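Long-range contact in alginate lyase (Bacteroides ovatus, PDB 3NNB), which probably cleaves the polysaccharide alginate by beta-elimination, acting as a polysaccharide lyase built largely of alpha-helices: residues 165-179 with 222-236. Sequence-based numbering, arbitrary orientation. Where two conformers were deposited one is given.
Sequences MIDIYSFTEMIDAMT and HGLAYDVQLTAYALY
Gln229 reaches from helix 222-236 into the turns ahead of helix 171-179, where its NE2 donates a nearly straight hydrogen bond (173°) to Met165 O at 3.0 Å. The acceptor lies in the amide plane, but the donor stands above the carbonyl plane, across from Ile168 N, which bonds the same oxygen from the opposite face. Gln229 CG packs 3.6 Å from Tyr169 CD1; Ala225 CB lies beside that ring's CD1 and CE1, and Val228 CG1 meets its OH, which is hydrogen-bonded to Asp287. Ile166 CD1 meets Ala225 CB at 3.5 Å, while its CB and CG2 touch His222, whose ND1 bonds Glu215 and NE2 a citrate probably from the crystallisation liquor. Ile175 CD1 lies 3.4 Å from Tyr233 CD1; with CG1 beside the backbone N (chi1 -80°), CG2 comes within 3.4 Å of Tyr236 CD1. Behind the amide, Tyr233 OH donates to Gln229 OE1 (2.7 Å) on an in-plane lone pair, consistent with NE2 being held toward Met165. A leucine replacing this glutamine would probably leave Met165 O without that donor and Tyr233 OH without its acceptor. Helices 171-179 and 222-236 run nearly parallel (segment axes 23° apart); one buried amide, satisfied at both ends, pins the irregular turns to a largely apolar interface.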
loop_
_atom_site.group_PDB
_atom_site.type_symbol
_atom_site.label_atom_id
_atom_site.label_comp_id
_atom_site.label_asym_id
_atom_site.label_seq_id
_atom_site.Cartn_x
_atom_site.Cartn_y
_atom_site.Cartn_z
HETATM N N MSE A 165 -11.332 -2.579 0.780
HETATM C CA MSE A 165 -10.356 -1.979 1.709
HETATM C C MSE A 165 -8.962 -1.926 1.098
HETATM O O MSE A 165 -8.195 -1.005 1.379
HETATM C CB MSE A 165 -10.313 -2.735 3.042
HETATM C CG MSE A 165 -11.384 -2.325 4.042
HETATM SE SE MSE A 165 -11.194 -0.507 4.667
HETATM C CE MSE A 165 -9.332 -0.558 5.157
ATOM N N ILE A 166 -8.605 -2.910 0.278
ATOM C CA ILE A 166 -7.263 -2.929 -0.308
ATOM C C ILE A 166 -7.030 -1.690 -1.184
ATOM O O ILE A 166 -5.885 -1.295 -1.394
ATOM C CB ILE A 166 -6.970 -4.278 -1.059
ATOM C CG1 ILE A 166 -5.466 -4.593 -1.105
ATOM C CG2 ILE A 166 -7.545 -4.273 -2.514
ATOM C CD1 ILE A 166 -4.846 -4.945 0.232
ATOM N N ASP A 167 -8.102 -1.115 -1.737
ATOM C CA ASP A 167 -7.979 0.033 -2.651
ATOM C C ASP A 167 -7.193 1.189 -2.035
ATOM O O ASP A 167 -6.546 1.952 -2.755
ATOM C CB ASP A 167 -9.347 0.578 -3.069
ATOM C CG ASP A 167 -10.140 -0.365 -3.987
ATOM O OD1 ASP A 167 -9.757 -1.540 -4.136
ATOM O OD2 ASP A 167 -11.187 0.079 -4.517
ATOM N N ILE A 168 -7.291 1.364 -0.705
ATOM C CA ILE A 168 -6.682 2.507 -0.040
ATOM C C ILE A 168 -5.405 2.170 0.674
ATOM O O ILE A 168 -4.914 2.945 1.472
ATOM C CB ILE A 168 -7.669 3.207 0.944
ATOM C CG1 ILE A 168 -8.229 2.269 2.023
ATOM C CG2 ILE A 168 -8.772 3.907 0.143
ATOM C CD1 ILE A 168 -8.726 3.041 3.308
ATOM N N TYR A 169 -4.847 0.977 0.414
ATOM C CA TYR A 169 -3.643 0.550 1.135
ATOM C C TYR A 169 -2.496 1.599 1.020
ATOM O O TYR A 169 -1.746 1.788 1.981
ATOM C CB TYR A 169 -3.149 -0.800 0.655
ATOM C CG TYR A 169 -2.027 -1.344 1.531
ATOM C CD1 TYR A 169 -2.328 -2.087 2.661
ATOM C CD2 TYR A 169 -0.687 -1.064 1.261
ATOM C CE1 TYR A 169 -1.331 -2.553 3.493
ATOM C CE2 TYR A 169 0.320 -1.532 2.086
ATOM C CZ TYR A 169 -0.022 -2.278 3.208
ATOM O OH TYR A 169 1.003 -2.729 4.049
ATOM N N SER A 170 -2.369 2.254 -0.133
ATOM C CA SER A 170 -1.349 3.292 -0.321
ATOM C C SER A 170 -1.467 4.497 0.635
ATOM O O SER A 170 -0.498 5.258 0.779
ATOM C CB SER A 170 -1.287 3.787 -1.771
ATOM O OG SER A 170 -2.436 4.514 -2.108
ATOM N N PHE A 171 -2.602 4.647 1.334
ATOM C CA PHE A 171 -2.712 5.694 2.329
ATOM C C PHE A 171 -1.708 5.482 3.467
ATOM O O PHE A 171 -1.313 6.434 4.152
ATOM C CB PHE A 171 -4.131 5.784 2.883
ATOM C CG PHE A 171 -5.140 6.396 1.958
ATOM C CD1 PHE A 171 -4.858 6.789 0.647
ATOM C CD2 PHE A 171 -6.440 6.545 2.416
ATOM C CE1 PHE A 171 -5.860 7.371 -0.159
ATOM C CE2 PHE A 171 -7.406 7.110 1.616
ATOM C CZ PHE A 171 -7.112 7.525 0.328
ATOM N N THR A 172 -1.268 4.244 3.663
ATOM C CA THR A 172 -0.250 3.955 4.689
ATOM C C THR A 172 1.024 4.747 4.424
ATOM O O THR A 172 1.586 5.381 5.338
ATOM C CB THR A 172 0.035 2.454 4.821
ATOM O OG1 THR A 172 0.519 1.927 3.577
ATOM C CG2 THR A 172 -1.225 1.706 5.379
ATOM N N GLU A 173 1.454 4.760 3.173
ATOM C CA GLU A 173 2.601 5.506 2.728
ATOM C C GLU A 173 2.312 7.006 2.591
ATOM O O GLU A 173 3.119 7.837 2.992
ATOM C CB GLU A 173 3.087 4.937 1.375
ATOM C CG GLU A 173 4.278 5.606 0.839
ATOM C CD GLU A 173 4.870 4.912 -0.405
ATOM O OE1 GLU A 173 4.200 4.021 -0.945
ATOM O OE2 GLU A 173 5.973 5.356 -0.835
HETATM N N MSE A 174 1.143 7.349 2.030
HETATM C CA MSE A 174 0.735 8.740 1.923
HETATM C C MSE A 174 0.810 9.499 3.250
HETATM O O MSE A 174 1.209 10.646 3.293
HETATM C CB MSE A 174 -0.679 8.822 1.359
HETATM C CG MSE A 174 -1.030 10.210 0.918
HETATM SE SE MSE A 174 -2.892 10.432 0.423
HETATM C CE MSE A 174 -3.593 10.332 2.187
ATOM N N ILE A 175 0.442 8.821 4.334
ATOM C CA ILE A 175 0.465 9.436 5.651
ATOM C C ILE A 175 1.907 9.842 5.997
ATOM O O ILE A 175 2.126 10.938 6.519
ATOM C CB ILE A 175 -0.120 8.514 6.725
ATOM C CG1 ILE A 175 -1.661 8.594 6.660
ATOM C CG2 ILE A 175 0.454 8.878 8.129
ATOM C CD1 ILE A 175 -2.373 7.439 7.433
ATOM N N ASP A 176 2.873 8.979 5.697
ATOM C CA ASP A 176 4.284 9.334 5.928
ATOM C C ASP A 176 4.691 10.556 5.109
ATOM O O ASP A 176 5.418 11.451 5.620
ATOM C CB ASP A 176 5.233 8.179 5.667
ATOM C CG ASP A 176 5.234 7.144 6.770
ATOM O OD1 ASP A 176 4.587 7.349 7.828
ATOM O OD2 ASP A 176 5.873 6.114 6.549
ATOM N N ALA A 177 4.223 10.635 3.874
ATOM C CA ALA A 177 4.529 11.806 3.018
ATOM C C ALA A 177 3.901 13.067 3.615
ATOM O O ALA A 177 4.520 14.135 3.577
ATOM C CB ALA A 177 4.046 11.558 1.589
HETATM N N MSE A 178 2.690 12.969 4.177
HETATM C CA MSE A 178 2.061 14.117 4.874
HETATM C C MSE A 178 2.885 14.552 6.096
HETATM O O MSE A 178 3.176 15.747 6.296
HETATM C CB MSE A 178 0.613 13.852 5.259
HETATM C CG MSE A 178 -0.270 13.601 4.045
HETATM SE SE MSE A 178 -2.161 13.679 4.422
HETATM C CE MSE A 178 -2.247 12.180 5.605
ATOM N N THR A 179 3.328 13.572 6.870
ATOM C CA THR A 179 4.191 13.843 8.017
ATOM C C THR A 179 5.428 14.625 7.612
ATOM O O THR A 179 5.805 15.604 8.282
ATOM C CB THR A 179 4.538 12.549 8.803
ATOM O OG1 THR A 179 3.342 11.947 9.301
ATOM C CG2 THR A 179 5.505 12.835 9.965
ATOM N N HIS A 222 -5.744 -10.023 2.201
ATOM C CA HIS A 222 -6.661 -8.948 2.543
ATOM C C HIS A 222 -6.719 -8.726 4.022
ATOM O O HIS A 222 -6.722 -7.590 4.465
ATOM C CB HIS A 222 -8.069 -9.210 2.011
ATOM C CG HIS A 222 -8.260 -8.841 0.584
ATOM N ND1 HIS A 222 -8.553 -7.559 0.182
ATOM C CD2 HIS A 222 -8.213 -9.589 -0.539
ATOM C CE1 HIS A 222 -8.719 -7.541 -1.128
ATOM N NE2 HIS A 222 -8.478 -8.750 -1.599
ATOM N N GLY A 223 -6.795 -9.793 4.798
ATOM C CA GLY A 223 -6.904 -9.653 6.221
ATOM C C GLY A 223 -5.605 -9.175 6.864
ATOM O O GLY A 223 -5.625 -8.380 7.810
ATOM N N LEU A 224 -4.463 -9.640 6.362
ATOM C CA LEU A 224 -3.174 -9.159 6.837
ATOM C C LEU A 224 -3.011 -7.660 6.574
ATOM O O LEU A 224 -2.628 -6.875 7.467
ATOM C CB LEU A 224 -2.063 -10.005 6.211
ATOM C CG LEU A 224 -0.637 -9.823 6.757
ATOM C CD1 LEU A 224 0.178 -11.113 6.619
ATOM C CD2 LEU A 224 0.082 -8.657 6.068
ATOM N N ALA A 225 -3.397 -7.243 5.362
ATOM C CA ALA A 225 -3.350 -5.846 4.989
ATOM C C ALA A 225 -4.313 -4.985 5.816
ATOM O O ALA A 225 -3.997 -3.831 6.133
ATOM C CB ALA A 225 -3.579 -5.666 3.451
ATOM N N TYR A 226 -5.461 -5.522 6.184
ATOM C CA TYR A 226 -6.419 -4.769 7.030
ATOM C C TYR A 226 -5.738 -4.343 8.302
ATOM O O TYR A 226 -5.849 -3.203 8.715
ATOM C CB TYR A 226 -7.642 -5.615 7.324
ATOM C CG TYR A 226 -8.607 -4.961 8.300
ATOM C CD1 TYR A 226 -8.409 -5.078 9.663
ATOM C CD2 TYR A 226 -9.694 -4.201 7.845
ATOM C CE1 TYR A 226 -9.280 -4.505 10.581
ATOM C CE2 TYR A 226 -10.594 -3.607 8.762
ATOM C CZ TYR A 226 -10.384 -3.766 10.118
ATOM O OH TYR A 226 -11.220 -3.217 11.109
ATOM N N ASP A 227 -5.027 -5.276 8.921
ATOM C CA ASP A 227 -4.367 -4.966 10.202
ATOM C C ASP A 227 -3.309 -3.876 10.036
ATOM O O ASP A 227 -3.166 -3.001 10.878
ATOM C CB ASP A 227 -3.727 -6.200 10.815
ATOM C CG ASP A 227 -4.724 -7.130 11.466
ATOM O OD1 ASP A 227 -5.945 -6.886 11.427
ATOM O OD2 ASP A 227 -4.271 -8.154 12.037
ATOM N N VAL A 228 -2.504 -3.966 8.970
ATOM C CA VAL A 228 -1.502 -2.921 8.714
ATOM C C VAL A 228 -2.138 -1.537 8.580
ATOM O O VAL A 228 -1.667 -0.560 9.168
ATOM C CB VAL A 228 -0.603 -3.225 7.466
ATOM C CG1 VAL A 228 0.490 -2.182 7.324
ATOM C CG2 VAL A 228 0.018 -4.617 7.591
ATOM N N GLN A 229 -3.217 -1.472 7.813
ATOM C CA GLN A 229 -3.873 -0.195 7.578
ATOM C C GLN A 229 -4.483 0.294 8.888
ATOM O O GLN A 229 -4.311 1.444 9.250
ATOM C CB GLN A 229 -5.001 -0.372 6.544
ATOM C CG GLN A 229 -4.553 -0.750 5.147
ATOM C CD GLN A 229 -5.655 -0.490 4.124
ATOM O OE1 GLN A 229 -5.977 0.673 3.840
ATOM N NE2 GLN A 229 -6.215 -1.570 3.532
ATOM N N LEU A 230 -5.169 -0.584 9.627
ATOM C CA LEU A 230 -5.765 -0.152 10.909
ATOM C C LEU A 230 -4.677 0.429 11.837
ATOM O O LEU A 230 -4.852 1.483 12.478
ATOM C CB LEU A 230 -6.507 -1.304 11.582
ATOM C CG LEU A 230 -7.304 -0.914 12.841
ATOM C CD1 LEU A 230 -8.537 -0.085 12.450
ATOM C CD2 LEU A 230 -7.703 -2.208 13.608
ATOM N N THR A 231 -3.531 -0.242 11.866
ATOM C CA THR A 231 -2.415 0.153 12.744
ATOM C C THR A 231 -1.886 1.524 12.331
ATOM O O THR A 231 -1.735 2.421 13.161
ATOM C CB THR A 231 -1.336 -0.890 12.747
ATOM O OG1 THR A 231 -1.876 -2.129 13.218
ATOM C CG2 THR A 231 -0.169 -0.482 13.693
ATOM N N ALA A 232 -1.607 1.690 11.034
ATOM C CA ALA A 232 -1.081 2.952 10.548
ATOM C C ALA A 232 -2.074 4.107 10.782
ATOM O O ALA A 232 -1.658 5.216 11.168
ATOM C CB ALA A 232 -0.790 2.848 9.048
ATOM N N TYR A 233 -3.366 3.879 10.518
ATOM C CA TYR A 233 -4.363 4.968 10.636
ATOM C C TYR A 233 -4.595 5.281 12.115
ATOM O O TYR A 233 -4.756 6.447 12.480
ATOM C CB TYR A 233 -5.663 4.653 9.911
ATOM C CG TYR A 233 -5.437 4.264 8.463
ATOM C CD1 TYR A 233 -4.308 4.634 7.796
ATOM C CD2 TYR A 233 -6.357 3.459 7.777
ATOM C CE1 TYR A 233 -4.076 4.211 6.461
ATOM C CE2 TYR A 233 -6.169 3.091 6.490
ATOM C CZ TYR A 233 -5.011 3.429 5.823
ATOM O OH TYR A 233 -4.770 2.963 4.542
ATOM N N ALA A 234 -4.542 4.249 12.957
ATOM C CA ALA A 234 -4.638 4.459 14.408
ATOM C C ALA A 234 -3.500 5.364 14.881
ATOM O O ALA A 234 -3.729 6.314 15.639
ATOM C CB ALA A 234 -4.624 3.081 15.167
ATOM N N LEU A 235 -2.268 5.102 14.424
ATOM C CA LEU A 235 -1.114 5.897 14.870
ATOM C C LEU A 235 -1.255 7.325 14.370
ATOM O O LEU A 235 -1.003 8.265 15.136
ATOM C CB LEU A 235 0.223 5.319 14.391
ATOM C CG LEU A 235 0.625 4.054 15.137
ATOM C CD1 LEU A 235 1.792 3.346 14.428
ATOM C CD2 LEU A 235 1.047 4.436 16.582
ATOM N N TYR A 236 -1.685 7.508 13.119
ATOM C CA TYR A 236 -1.792 8.864 12.565
ATOM C C TYR A 236 -2.811 9.730 13.343
ATOM O O TYR A 236 -2.626 10.934 13.484
ATOM C CB TYR A 236 -2.178 8.830 11.085
ATOM C CG TYR A 236 -2.195 10.180 10.427
ATOM C CD1 TYR A 236 -1.039 10.975 10.390
ATOM C CD2 TYR A 236 -3.347 10.675 9.843
ATOM C CE1 TYR A 236 -1.046 12.247 9.787
ATOM C CE2 TYR A 236 -3.367 11.961 9.295
ATOM C CZ TYR A 236 -2.213 12.718 9.244
ATOM O OH TYR A 236 -2.179 13.988 8.633
#